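PDB 7AHB: phthiocerol synthesis polyketide synthase type I PpsC from Mycobacterium tuberculosis, which carries an acyltransferase domain that probably selects malonyl-type extender units and loads them onto acyl carrier protein during phthiocerol synthesis. Local coordinates for residues Gly48-Tyr53 with Ala309-Phe314; Gly57-Gly62 with Gly100-Gly105; Gln108-Leu113 with Arg158-Arg163; Gln173-Leu178 with Val233-Ala238; Val208-Pro213 with Val237-Pro242. All coordinates share one frame; numbering follows the deposited sequence.

Contact 1 of 5, residues Gly48-Tyr53 with Ala309-Phe314; sequences GTVFVY and ADHHTF. With SO4 (sulfate ion), chain D.
Three donors converge on the carbonyl oxygen of Gly-48. The backbone N of Thr-313 meets Gly-48 O at 3.0 Å, nearly in line with the carbonyl bond, while His-312 N comes to the same Gly-48 O at 3.1 Å from above the carbonyl plane. A water adds a third bond: it donates to Gly-48 O and accepts from Thr-313 OG1. One step further on, Val-50 N donates to Thr-313 O at 2.8 Å, and that carbonyl also receives the CA-H of Thr-49. This is the parallel pairing of strands 49-53 and 313-316, neighbours in the central sheet of the larger, alpha/beta-hydrolase-like subdomain of an acyltransferase.

On one face of the sheet Thr-49 and Thr-313 stand next to each other, both projecting from that face, with Thr-49 OG1 3.9 Å from Thr-313 CB. The other face is oily. Val-50 sits off-centre against the Phe-314 ring, its CB 4.2 Å from the ring centroid in a CH-pi contact, and Val-52 CG2 arrives at the ring's edge. With CG1 of Val-50 anti to the backbone N (chi1 179°), CG2 is turned to His-311, whose CB it meets at 3.4 Å. The imidazole ND1 of His-311 is bonded to Ala-307 O, on the helix 300-308 that also packs on Phe-314. Gly-48 N donates to a sulfate oxygen (O2, 2.9 Å), the ion probably from the crystallisation liquor. Bonds concentrated on one carbonyl thus fix where the strand pair begins, and beyond them the apolar face seals it against the helix.

Contact 2 of 5, residues Gly57-Gly62 with Gly100-Gly105; sequences GSQWAG and GKELVG
Residues 59-62 and 100-103 run nearly antiparallel, 160° apart, and their backbones come closest where the CA atoms of Gly-62 and Gly-100 lie 4.5 Å from each other. Gly-100, at positive phi, is the C-prime residue of a Schellman motif that ends helix 93-98, with Lys-101 N turned back to Val-96 O. On the other loop, residues 57-59 finish the GxGSQ sequence that follows the first strand of the acyltransferase fold.

The main link between the loops is the side chain of Gln-59. Its CG sits between the backbone N and the carbonyl carbon (chi1 63°), and from there the chain runs out extended, carrying the amide across to the backbone of Leu-103. Both ends of the amide are used on that one residue: OE1 accepts from Leu-103 N at 2.6 Å, and NE2 donates to Leu-103 O at 3.0 Å. The side-chain amide pairs with the backbone much as a neighbouring strand would, and the two bonds together hold it against rotation. Leu-103 places its CB 3.4 Å from Gln-59 OE1, and its side chain goes on to pack on Val-96 and Gln-108, while Gln-59 also touches Ile-109. Glu-102 lays its aliphatic CG alongside the amide, 3.7 Å from Gln-59 OE1. In both amide-to-backbone bonds the donor lies in the plane of the accepting carbonyl, on a lone pair: Leu-103 N at Gln-59 OE1, and Gln-59 NE2 at Leu-103 O.

Contact 3 of 5, residues Gln108-Leu113 with Arg158-Arg163; sequences QIQLGL and RVTAVR
Gln-110 OE1 takes two bonds from Arg-163, which approaches side-on with NE and NH2 both aimed at this one oxygen. Arg-163 NH2 lies 2.5 Å from Gln-110 OE1, and Arg-163 NE 2.8 Å. The oxygen lies at the guanidinium edge, near its plane; relative to the amide the two donors differ, for NE lies in the carbonyl plane on a lone pair and NH2 stands above it. The two flat groups are turned 51° against each other. Next to this polar pair, Thr-160 rests CG2 against the backbone of helix 106-126, 3.5 Å from Gln-110 O and 3.7 Å from Gln-110 CB. Leu-111 and Thr-160 point past each other, each toward the other's helix, with Leu-111 CD2 3.9 Å from Thr-160 CG2 and 4.3 Å from Ala-161 CB.

These contacts join helices 106-126 and 153-167, whose short segments run antiparallel with axes 9.1 Å apart, within the large subdomain of the acyltransferase. Arg-163 may be the arginine that receives the malonyl carboxylate in relatives, lying 25 residues after Ser-138 of the probable nucleophile elbow. Its two bonds to Gln-110 OE1 fix how the guanidinium is turned. The arginine chain leaves the helix extended and bends at chi3 (57°), which swings NE and NH2 round to the glutamine. Further out, Met-139, Val-142 and Met-251 pack on Arg-163. Thr-160 is held by its hydroxyl, OG1 bonding back to Gly-156 O within its own helix, while Phe-85 of helix 72-89 packs on Leu-111.

Contact 4 of 5, residues Gln173-Leu178 with Val233-Ala238; sequences QGTMAL and VNIEVA
Two direct hydrogen bonds join strand 175-179 to the segment 233-238. Val-233 N donates to Met-176 O at 2.8 Å, from above the carbonyl plane (42° out of it), continuing the antiparallel pairing with edge strand 230-232. Thr-175 OG1 donates to Ile-235 O, also at 2.8 Å, tilted 26° from that carbonyl's plane. With OG1 anti to the backbone N (chi1 -170°), the threonine hydroxyl takes over where the 233-238 backbone has left strand geometry. A water forms a third link, donating to both Gly-174 O and Glu-236 OE1; that carboxylate is in turn salt-bridged to Arg-232.

The apolar contacts lie along Met-176. Its CB rests 3.9 Å from Val-233 CG2 and its CG 3.9 Å from Ile-235 CG2. Just before the strand, Ala-238 CB closes on Gly-174 CA at 3.8 Å, where no side chain intervenes.

All this belongs to the small, ferredoxin-like subdomain of the acyltransferase, with helix 213-225 packing against Thr-175 and Ala-177. Gly-174 N and Met-176 N are buried without a partner in the model. After the Val-233 N bond, regular pairing with strand 175-179 lapses, and a hydroxyl, a water and packing hold the chain instead.

Contact 5 of 5, residues Val208-Pro213 with Val237-Pro242; sequences VISGPP and VAPHNP
The loop that carries the probable catalytic histidine of the acyltransferase, His-240, is fastened to strand 207-211 of the small subdomain by Ser-210, whose hydroxyl bonds to Pro-239 O. A chi1 of 177° swings the Ser-210 hydroxyl off the strand toward the loop, where OG donates to Pro-239 O at 2.7 Å, tilted 18° from the carbonyl plane. Ser-210 OG also packs against Ala-238, 3.2 Å from Ala-238 CA and 3.3 Å from Ala-238 CB. The alanine methyl also touches Gly-211 N at 3.6 Å.

Asn-241 reaches back on the other side of His-240. Its ND2 makes a weak bond to Ser-210 O at 2.9 Å, bent at the hydrogen. More of the amide's grip comes from outside: OD1 accepts from Ala-243 N, and ND2 also bonds to Glu-195 O and Ser-197 OG, so neighbouring parts of the small subdomain help to hold this side chain.

Between these two anchors His-240 takes a left-handed backbone conformation and turns its imidazole away toward the large subdomain. NE2 bonds to the hydroxyl of Ser-138, in what is probably the nucleophile elbow, and ND1 to Asn-296 O. Pro-239 CB lies over one face of the ring, 3.7 Å above its plane and offset toward the rim. The Ser-210 and Asn-241 bonds fall on the residues flanking the histidine, consistent with a second shell that sets the backbone from which the ring of a probable Ser-His pair is presented.

In the fold
Read from the N terminus, contact 1 closes the largest loop, pairing strands 49-53 and 313-316 in the parallel sheet of the large subdomain; every other contact falls between its ends. Just after its first strand, contact 2 joins the loop 57-62 to the one that leads into helix 106-126. Contact 3 follows in series, tying that helix to helix 153-167, and touches contact 2 through Leu-103 on Gln-108, Ile-109 and Gly-112 and through Gly-57 on Leu-113. The chain then enters the small subdomain. Contacts 4 and 5 interleave there: adjacent strands 175-179 and 207-211 both meet the loop after strand 230-232, sharing Val-237 and Ala-238, their centres about 6 Å apart.

Contact 1 of 5, residues Gly48-Tyr53 with Ala309-Phe314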
# COMPACT_ATOMS: atom_id res chain seq x y z
N GLY A 48 12.68 3.46 -16.61
CA GLY A 48 12.02 3.94 -15.41
C GLY A 48 11.30 2.89 -14.60
O GLY A 48 10.56 2.07 -15.15
N THR A 49 11.51 2.90 -13.28
CA THR A 49 10.93 1.91 -12.38
C THR A 49 10.21 2.60 -11.24
O THR A 49 10.77 3.49 -10.58
CB THR A 49 12.02 0.98 -11.82
OG1 THR A 49 12.57 0.18 -12.87
CG2 THR A 49 11.43 0.06 -10.72
N VAL A 50 8.99 2.15 -10.96
CA VAL A 50 8.17 2.67 -9.87
C VAL A 50 7.90 1.54 -8.89
O VAL A 50 7.47 0.46 -9.29
CB VAL A 50 6.84 3.23 -10.41
CG1 VAL A 50 5.97 3.73 -9.28
CG2 VAL A 50 7.11 4.38 -11.43
N PHE A 51 8.17 1.78 -7.61
CA PHE A 51 7.78 0.86 -6.55
C PHE A 51 6.44 1.30 -5.99
O PHE A 51 6.29 2.46 -5.59
CB PHE A 51 8.78 0.83 -5.40
CG PHE A 51 9.97 -0.07 -5.62
CD1 PHE A 51 10.37 -0.43 -6.89
CD2 PHE A 51 10.69 -0.53 -4.53
CE1 PHE A 51 11.48 -1.24 -7.08
CE2 PHE A 51 11.80 -1.35 -4.72
CZ PHE A 51 12.18 -1.71 -5.98
N VAL A 52 5.48 0.38 -5.91
CA VAL A 52 4.12 0.67 -5.45
C VAL A 52 3.88 -0.05 -4.13
O VAL A 52 3.97 -1.28 -4.05
CB VAL A 52 3.07 0.23 -6.49
CG1 VAL A 52 1.67 0.40 -5.93
CG2 VAL A 52 3.26 1.02 -7.81
N TYR A 53 3.52 0.72 -3.09
CA TYR A 53 3.32 0.19 -1.74
C TYR A 53 1.82 0.13 -1.47
O TYR A 53 1.15 1.17 -1.41
CB TYR A 53 4.07 1.03 -0.72
CG TYR A 53 5.57 0.91 -0.92
CD1 TYR A 53 6.24 1.73 -1.81
CD2 TYR A 53 6.28 -0.07 -0.27
CE1 TYR A 53 7.59 1.61 -2.01
CE2 TYR A 53 7.65 -0.21 -0.47
CZ TYR A 53 8.29 0.64 -1.35
OH TYR A 53 9.64 0.50 -1.56
N ALA A 309 3.62 8.00 -17.56
CA ALA A 309 4.05 8.88 -18.64
C ALA A 309 5.48 8.55 -19.05
O ALA A 309 5.78 8.42 -20.24
CB ALA A 309 3.91 10.34 -18.22
N ASP A 310 6.38 8.40 -18.08
CA ASP A 310 7.79 8.20 -18.36
C ASP A 310 8.43 7.07 -17.58
O ASP A 310 9.65 6.93 -17.62
CB ASP A 310 8.55 9.50 -18.08
CG ASP A 310 8.18 10.59 -19.07
OD1 ASP A 310 8.35 10.36 -20.27
OD2 ASP A 310 7.70 11.65 -18.64
N HIS A 311 7.66 6.26 -16.86
CA HIS A 311 8.14 5.07 -16.18
C HIS A 311 7.39 3.87 -16.72
O HIS A 311 6.16 3.91 -16.89
CB HIS A 311 7.95 5.18 -14.67
CG HIS A 311 8.58 6.40 -14.07
ND1 HIS A 311 7.94 7.62 -14.03
CD2 HIS A 311 9.78 6.58 -13.49
CE1 HIS A 311 8.73 8.50 -13.43
NE2 HIS A 311 9.86 7.89 -13.11
N HIS A 312 8.11 2.78 -16.98
CA HIS A 312 7.52 1.65 -17.66
C HIS A 312 7.50 0.37 -16.84
O HIS A 312 6.78 -0.56 -17.23
CB HIS A 312 8.27 1.38 -18.97
CG HIS A 312 8.07 2.45 -19.98
ND1 HIS A 312 8.73 3.66 -19.91
CD2 HIS A 312 7.27 2.52 -21.06
CE1 HIS A 312 8.35 4.42 -20.92
NE2 HIS A 312 7.46 3.76 -21.63
N THR A 313 8.23 0.29 -15.74
CA THR A 313 8.19 -0.89 -14.88
C THR A 313 7.58 -0.52 -13.54
O THR A 313 8.10 0.36 -12.85
CB THR A 313 9.58 -1.49 -14.69
OG1 THR A 313 10.08 -1.93 -15.95
CG2 THR A 313 9.52 -2.67 -13.72
N PHE A 314 6.48 -1.18 -13.20
CA PHE A 314 5.80 -1.02 -11.92
C PHE A 314 5.93 -2.32 -11.13
O PHE A 314 5.58 -3.39 -11.63
CB PHE A 314 4.33 -0.66 -12.13
CG PHE A 314 4.14 0.72 -12.72
CD1 PHE A 314 4.42 0.97 -14.04
CD2 PHE A 314 3.69 1.76 -11.93
CE1 PHE A 314 4.25 2.23 -14.58
CE2 PHE A 314 3.52 3.02 -12.46
CZ PHE A 314 3.81 3.24 -13.80
S SO4 D . 16.09 2.49 -16.89
O1 SO4 D . 17.41 2.16 -16.36
O2 SO4 D . 15.56 3.65 -16.18
O3 SO4 D . 16.21 2.80 -18.32
O4 SO4 D . 15.20 1.35 -16.72
O HOH W 1 11.39 0.14 -16.88

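Contact 2 of 5, residues Gly57-Gly62 with Gly100-Gly105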
# COMPACT_ATOMS: atom_id res chain seq x y z
N GLY A 57 -3.03 -5.36 4.19
CA GLY A 57 -2.28 -6.49 4.72
C GLY A 57 -2.72 -7.76 4.02
O GLY A 57 -3.92 -8.01 3.87
N SER A 58 -1.74 -8.56 3.58
CA SER A 58 -2.04 -9.75 2.79
C SER A 58 -1.22 -10.93 3.28
O SER A 58 -0.72 -11.74 2.49
CB SER A 58 -1.77 -9.50 1.30
OG SER A 58 -2.12 -8.16 0.95
N GLN A 59 -1.08 -11.05 4.60
CA GLN A 59 -0.30 -12.14 5.16
C GLN A 59 -0.82 -13.49 4.66
O GLN A 59 -2.03 -13.71 4.54
CB GLN A 59 -0.37 -12.09 6.68
CG GLN A 59 -1.79 -12.29 7.23
CD GLN A 59 -1.85 -12.05 8.74
OE1 GLN A 59 -0.95 -12.51 9.50
NE2 GLN A 59 -2.86 -11.29 9.18
N TRP A 60 0.12 -14.38 4.36
CA TRP A 60 -0.21 -15.76 4.06
C TRP A 60 0.69 -16.67 4.89
O TRP A 60 1.80 -16.27 5.27
CB TRP A 60 -0.06 -16.10 2.56
CG TRP A 60 1.19 -15.60 1.92
CD1 TRP A 60 1.36 -14.41 1.30
CD2 TRP A 60 2.43 -16.29 1.82
NE1 TRP A 60 2.64 -14.30 0.83
CE2 TRP A 60 3.32 -15.45 1.13
CE3 TRP A 60 2.88 -17.55 2.25
CZ2 TRP A 60 4.63 -15.82 0.86
CZ3 TRP A 60 4.18 -17.92 1.99
CH2 TRP A 60 5.05 -17.05 1.32
N ALA A 61 0.19 -17.88 5.15
CA ALA A 61 0.83 -18.84 6.04
C ALA A 61 2.26 -19.10 5.64
O ALA A 61 2.53 -19.67 4.58
CB ALA A 61 0.03 -20.15 6.03
N GLY A 62 3.18 -18.74 6.54
CA GLY A 62 4.59 -18.93 6.29
C GLY A 62 5.24 -17.81 5.51
O GLY A 62 6.38 -17.96 5.07
N GLY A 100 5.70 -18.43 11.52
CA GLY A 100 4.48 -18.46 10.72
C GLY A 100 3.23 -18.09 11.49
O GLY A 100 2.17 -18.70 11.30
N LYS A 101 3.35 -17.10 12.38
CA LYS A 101 2.23 -16.69 13.21
C LYS A 101 1.33 -15.73 12.43
O LYS A 101 1.79 -14.95 11.60
CB LYS A 101 2.73 -16.03 14.49
CG LYS A 101 3.86 -16.76 15.17
CD LYS A 101 3.79 -16.57 16.68
CE LYS A 101 5.18 -16.52 17.31
NZ LYS A 101 5.46 -15.14 17.85
N GLU A 102 0.03 -15.79 12.72
CA GLU A 102 -0.90 -14.83 12.17
C GLU A 102 -0.76 -13.50 12.89
O GLU A 102 -0.62 -13.45 14.12
CB GLU A 102 -2.34 -15.36 12.28
CG GLU A 102 -3.35 -14.43 11.64
CD GLU A 102 -4.78 -15.00 11.64
OE1 GLU A 102 -5.09 -15.84 12.46
OE2 GLU A 102 -5.59 -14.56 10.81
N LEU A 103 -0.77 -12.42 12.12
CA LEU A 103 -0.90 -11.09 12.70
C LEU A 103 -2.37 -10.85 13.04
O LEU A 103 -3.25 -11.00 12.17
CB LEU A 103 -0.39 -10.03 11.72
CG LEU A 103 1.05 -10.20 11.26
CD1 LEU A 103 1.29 -9.46 9.94
CD2 LEU A 103 2.02 -9.68 12.33
N VAL A 104 -2.65 -10.53 14.30
CA VAL A 104 -4.02 -10.39 14.79
C VAL A 104 -4.22 -8.97 15.30
O VAL A 104 -3.46 -8.50 16.14
CB VAL A 104 -4.34 -11.40 15.92
CG1 VAL A 104 -5.74 -11.13 16.51
CG2 VAL A 104 -4.23 -12.82 15.41
N GLY A 105 -5.26 -8.31 14.81
CA GLY A 105 -5.54 -6.95 15.22
C GLY A 105 -4.92 -5.95 14.27
O GLY A 105 -3.87 -6.19 13.67

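Contact 3 of 5, residues Gln108-Leu113 with Arg158-Arg163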
# COMPACT_ATOMS: atom_id res chain seq x y z
N GLN A 108 -1.11 -5.07 14.82
CA GLN A 108 -0.16 -6.05 14.31
C GLN A 108 -0.19 -6.13 12.78
O GLN A 108 0.86 -6.24 12.13
CB GLN A 108 -0.43 -7.43 14.92
CG GLN A 108 0.07 -7.54 16.35
CD GLN A 108 0.16 -8.97 16.82
OE1 GLN A 108 -0.34 -9.88 16.14
NE2 GLN A 108 0.83 -9.19 17.97
N ILE A 109 -1.39 -6.06 12.20
CA ILE A 109 -1.52 -6.13 10.74
C ILE A 109 -0.79 -4.97 10.06
O ILE A 109 -0.02 -5.16 9.11
CB ILE A 109 -3.01 -6.18 10.34
CG1 ILE A 109 -3.60 -7.55 10.69
CG2 ILE A 109 -3.19 -5.88 8.88
CD1 ILE A 109 -5.13 -7.63 10.58
N GLN A 110 -1.04 -3.74 10.52
CA GLN A 110 -0.41 -2.58 9.88
C GLN A 110 1.10 -2.54 10.14
O GLN A 110 1.89 -2.25 9.23
CB GLN A 110 -1.09 -1.29 10.37
CG GLN A 110 -2.51 -1.07 9.84
CD GLN A 110 -2.92 0.45 9.84
OE1 GLN A 110 -2.07 1.36 9.98
NE2 GLN A 110 -4.23 0.70 9.66
N LEU A 111 1.50 -2.80 11.38
CA LEU A 111 2.93 -2.79 11.71
C LEU A 111 3.67 -3.89 10.95
O LEU A 111 4.76 -3.65 10.40
CB LEU A 111 3.11 -2.95 13.22
CG LEU A 111 2.83 -1.70 14.05
CD1 LEU A 111 2.69 -2.01 15.51
CD2 LEU A 111 3.98 -0.68 13.78
N GLY A 112 3.13 -5.11 10.96
CA GLY A 112 3.73 -6.19 10.19
C GLY A 112 3.86 -5.86 8.71
O GLY A 112 4.87 -6.19 8.07
N LEU A 113 2.84 -5.23 8.13
CA LEU A 113 2.87 -4.92 6.71
C LEU A 113 4.02 -3.97 6.37
O LEU A 113 4.77 -4.19 5.42
CB LEU A 113 1.54 -4.32 6.29
CG LEU A 113 1.47 -3.77 4.87
CD1 LEU A 113 1.78 -4.89 3.86
CD2 LEU A 113 0.10 -3.11 4.58
N ARG A 158 6.53 4.55 13.79
CA ARG A 158 5.83 5.43 14.71
C ARG A 158 4.48 5.85 14.14
O ARG A 158 3.45 5.74 14.81
CB ARG A 158 6.70 6.65 15.03
CG ARG A 158 5.99 7.75 15.81
CD ARG A 158 5.53 7.26 17.13
NE ARG A 158 4.88 8.30 17.93
CZ ARG A 158 4.25 8.08 19.08
NH1 ARG A 158 4.19 6.86 19.57
NH2 ARG A 158 3.66 9.08 19.74
N VAL A 159 4.47 6.36 12.90
CA VAL A 159 3.21 6.75 12.28
C VAL A 159 2.25 5.57 12.26
O VAL A 159 1.06 5.70 12.54
CB VAL A 159 3.43 7.30 10.86
CG1 VAL A 159 2.10 7.53 10.19
CG2 VAL A 159 4.27 8.58 10.90
N THR A 160 2.77 4.40 11.85
CA THR A 160 1.94 3.21 11.75
C THR A 160 1.39 2.81 13.11
O THR A 160 0.20 2.50 13.23
CB THR A 160 2.73 2.07 11.14
OG1 THR A 160 3.24 2.50 9.87
CG2 THR A 160 1.89 0.86 10.93
N ALA A 161 2.23 2.88 14.15
CA ALA A 161 1.81 2.50 15.50
C ALA A 161 0.71 3.41 16.02
O ALA A 161 -0.29 2.94 16.58
CB ALA A 161 3.00 2.54 16.44
N VAL A 162 0.89 4.73 15.86
CA VAL A 162 -0.10 5.68 16.34
C VAL A 162 -1.42 5.49 15.59
O VAL A 162 -2.47 5.29 16.19
CB VAL A 162 0.42 7.12 16.18
CG1 VAL A 162 -0.70 8.12 16.43
CG2 VAL A 162 1.60 7.39 17.11
N ARG A 163 -1.37 5.57 14.26
CA ARG A 163 -2.60 5.49 13.47
C ARG A 163 -3.34 4.19 13.74
O ARG A 163 -4.55 4.20 13.95
CB ARG A 163 -2.29 5.60 11.97
CG ARG A 163 -3.54 5.51 11.09
CD ARG A 163 -3.14 5.31 9.62
NE ARG A 163 -2.30 4.12 9.47
CZ ARG A 163 -1.24 4.03 8.68
NH1 ARG A 163 -0.88 5.06 7.89
NH2 ARG A 163 -0.57 2.90 8.64

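Contact 4 of 5, residues Gln173-Leu178 with Val233-Ala238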
# COMPACT_ATOMS: atom_id res chain seq x y z
N GLN A 173 -16.61 -1.89 12.85
CA GLN A 173 -17.59 -0.85 12.62
C GLN A 173 -17.51 -0.28 11.21
O GLN A 173 -18.26 0.65 10.88
CB GLN A 173 -17.42 0.30 13.62
CG GLN A 173 -17.35 -0.11 15.05
CD GLN A 173 -17.92 0.96 15.95
OE1 GLN A 173 -17.18 1.64 16.67
NE2 GLN A 173 -19.25 1.09 15.95
N GLY A 174 -16.58 -0.77 10.41
CA GLY A 174 -16.50 -0.32 9.03
C GLY A 174 -15.84 -1.38 8.18
O GLY A 174 -15.24 -2.33 8.68
N THR A 175 -15.99 -1.21 6.87
CA THR A 175 -15.28 -2.07 5.92
C THR A 175 -15.27 -1.32 4.59
O THR A 175 -15.69 -0.16 4.51
CB THR A 175 -15.92 -3.46 5.82
OG1 THR A 175 -15.05 -4.32 5.06
CG2 THR A 175 -17.29 -3.41 5.19
N MET A 176 -14.76 -1.98 3.55
CA MET A 176 -14.73 -1.38 2.23
C MET A 176 -15.10 -2.44 1.22
O MET A 176 -15.13 -3.63 1.54
CB MET A 176 -13.36 -0.79 1.90
CG MET A 176 -12.80 0.10 2.97
SD MET A 176 -11.13 0.74 2.47
CE MET A 176 -11.55 2.04 1.50
N ALA A 177 -15.37 -2.01 -0.01
CA ALA A 177 -15.77 -2.92 -1.07
C ALA A 177 -15.21 -2.43 -2.39
O ALA A 177 -15.25 -1.23 -2.68
CB ALA A 177 -17.28 -3.04 -1.17
N LEU A 178 -14.71 -3.37 -3.20
CA LEU A 178 -14.22 -3.06 -4.54
C LEU A 178 -15.36 -3.29 -5.52
O LEU A 178 -15.98 -4.36 -5.52
CB LEU A 178 -13.03 -3.95 -4.90
CG LEU A 178 -12.38 -3.76 -6.27
CD1 LEU A 178 -11.67 -2.45 -6.40
CD2 LEU A 178 -11.41 -4.92 -6.53
N VAL A 233 -13.64 -5.85 0.63
CA VAL A 233 -12.22 -5.74 0.96
C VAL A 233 -11.95 -6.44 2.29
O VAL A 233 -12.79 -6.42 3.20
CB VAL A 233 -11.81 -4.27 1.01
CG1 VAL A 233 -10.37 -4.13 1.43
CG2 VAL A 233 -12.02 -3.62 -0.38
N ASN A 234 -10.78 -7.07 2.41
CA ASN A 234 -10.41 -7.77 3.64
C ASN A 234 -9.92 -6.74 4.64
O ASN A 234 -8.72 -6.58 4.90
CB ASN A 234 -9.33 -8.81 3.37
CG ASN A 234 -9.13 -9.75 4.56
OD1 ASN A 234 -10.08 -10.07 5.29
ND2 ASN A 234 -7.89 -10.19 4.76
N ILE A 235 -10.87 -6.02 5.23
CA ILE A 235 -10.53 -4.95 6.16
C ILE A 235 -11.73 -4.75 7.06
O ILE A 235 -12.87 -4.95 6.64
CB ILE A 235 -10.13 -3.65 5.41
CG1 ILE A 235 -9.49 -2.66 6.38
CG2 ILE A 235 -11.33 -3.00 4.74
CD1 ILE A 235 -9.05 -1.35 5.73
N GLU A 236 -11.47 -4.40 8.33
CA GLU A 236 -12.53 -4.32 9.34
C GLU A 236 -12.65 -2.91 9.92
O GLU A 236 -13.20 -2.75 11.01
CB GLU A 236 -12.28 -5.36 10.44
CG GLU A 236 -12.04 -6.79 9.91
CD GLU A 236 -13.17 -7.30 9.02
OE1 GLU A 236 -14.34 -7.02 9.35
OE2 GLU A 236 -12.88 -7.94 7.97
N VAL A 237 -12.18 -1.90 9.19
CA VAL A 237 -12.44 -0.49 9.47
C VAL A 237 -12.75 0.20 8.15
O VAL A 237 -12.55 -0.36 7.06
CB VAL A 237 -11.27 0.21 10.17
CG1 VAL A 237 -11.24 -0.18 11.67
CG2 VAL A 237 -9.95 -0.09 9.49
N ALA A 238 -13.19 1.47 8.26
CA ALA A 238 -13.62 2.25 7.10
C ALA A 238 -12.72 3.48 6.94
O ALA A 238 -13.11 4.60 7.30
CB ALA A 238 -15.09 2.70 7.23
O HOH W 2 -16.15 -4.67 9.82

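Contact 5 of 5, residues Val208-Pro213 with Val237-Pro242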
# COMPACT_ATOMS: atom_id res chain seq x y z
N VAL A 208 -13.32 1.81 -5.01
CA VAL A 208 -13.54 1.23 -3.69
C VAL A 208 -14.40 2.19 -2.90
O VAL A 208 -14.13 3.40 -2.87
CB VAL A 208 -12.22 0.94 -2.96
CG1 VAL A 208 -12.52 0.37 -1.57
CG2 VAL A 208 -11.37 -0.03 -3.76
N ILE A 209 -15.44 1.65 -2.24
CA ILE A 209 -16.28 2.41 -1.34
C ILE A 209 -15.97 1.98 0.09
O ILE A 209 -15.49 0.87 0.37
CB ILE A 209 -17.78 2.23 -1.65
CG1 ILE A 209 -18.17 0.75 -1.61
CG2 ILE A 209 -18.11 2.85 -2.99
CD1 ILE A 209 -19.72 0.51 -1.73
N SER A 210 -16.27 2.87 1.02
CA SER A 210 -15.90 2.66 2.40
C SER A 210 -17.04 3.14 3.29
O SER A 210 -17.66 4.16 3.00
CB SER A 210 -14.59 3.41 2.75
OG SER A 210 -14.29 3.24 4.11
N GLY A 211 -17.31 2.40 4.37
CA GLY A 211 -18.33 2.81 5.29
C GLY A 211 -18.82 1.67 6.18
O GLY A 211 -18.21 0.60 6.27
N PRO A 212 -19.93 1.90 6.87
CA PRO A 212 -20.46 0.88 7.81
C PRO A 212 -20.74 -0.44 7.10
O PRO A 212 -21.26 -0.45 5.97
CB PRO A 212 -21.74 1.52 8.34
CG PRO A 212 -21.57 3.01 8.13
CD PRO A 212 -20.71 3.15 6.87
N PRO A 213 -20.45 -1.57 7.75
CA PRO A 213 -20.48 -2.85 7.01
C PRO A 213 -21.84 -3.25 6.50
O PRO A 213 -21.92 -3.86 5.42
CB PRO A 213 -19.94 -3.87 8.03
CG PRO A 213 -20.11 -3.20 9.38
CD PRO A 213 -19.90 -1.73 9.11
N VAL A 237 -12.18 -1.90 9.19
CA VAL A 237 -12.44 -0.49 9.47
C VAL A 237 -12.75 0.20 8.15
O VAL A 237 -12.55 -0.36 7.06
CB VAL A 237 -11.27 0.21 10.17
CG1 VAL A 237 -11.24 -0.18 11.67
CG2 VAL A 237 -9.95 -0.09 9.49
N ALA A 238 -13.19 1.47 8.26
CA ALA A 238 -13.62 2.25 7.10
C ALA A 238 -12.72 3.48 6.94
O ALA A 238 -13.11 4.60 7.30
CB ALA A 238 -15.09 2.70 7.23
N PRO A 239 -11.50 3.31 6.46
CA PRO A 239 -10.64 4.47 6.22
C PRO A 239 -11.13 5.22 5.00
O PRO A 239 -12.01 4.75 4.26
CB PRO A 239 -9.27 3.85 5.98
CG PRO A 239 -9.61 2.52 5.33
CD PRO A 239 -10.84 2.05 6.05
N HIS A 240 -10.55 6.40 4.78
CA HIS A 240 -10.88 7.21 3.60
C HIS A 240 -12.38 7.51 3.56
O HIS A 240 -13.05 7.33 2.54
CB HIS A 240 -10.41 6.51 2.33
CG HIS A 240 -9.03 5.96 2.45
ND1 HIS A 240 -7.93 6.75 2.67
CD2 HIS A 240 -8.57 4.68 2.45
CE1 HIS A 240 -6.85 5.99 2.80
NE2 HIS A 240 -7.21 4.73 2.63
N ASN A 241 -12.90 7.99 4.70
CA ASN A 241 -14.32 8.14 4.94
C ASN A 241 -14.48 9.15 6.06
O ASN A 241 -13.53 9.34 6.84
CB ASN A 241 -14.92 6.78 5.33
CG ASN A 241 -16.39 6.85 5.70
OD1 ASN A 241 -16.74 7.28 6.79
ND2 ASN A 241 -17.25 6.42 4.81
N PRO A 242 -15.63 9.83 6.14
CA PRO A 242 -15.90 10.73 7.28
C PRO A 242 -15.61 10.16 8.64
O PRO A 242 -15.28 10.91 9.57
CB PRO A 242 -17.41 11.03 7.12
CG PRO A 242 -17.66 10.95 5.64
CD PRO A 242 -16.62 10.01 5.05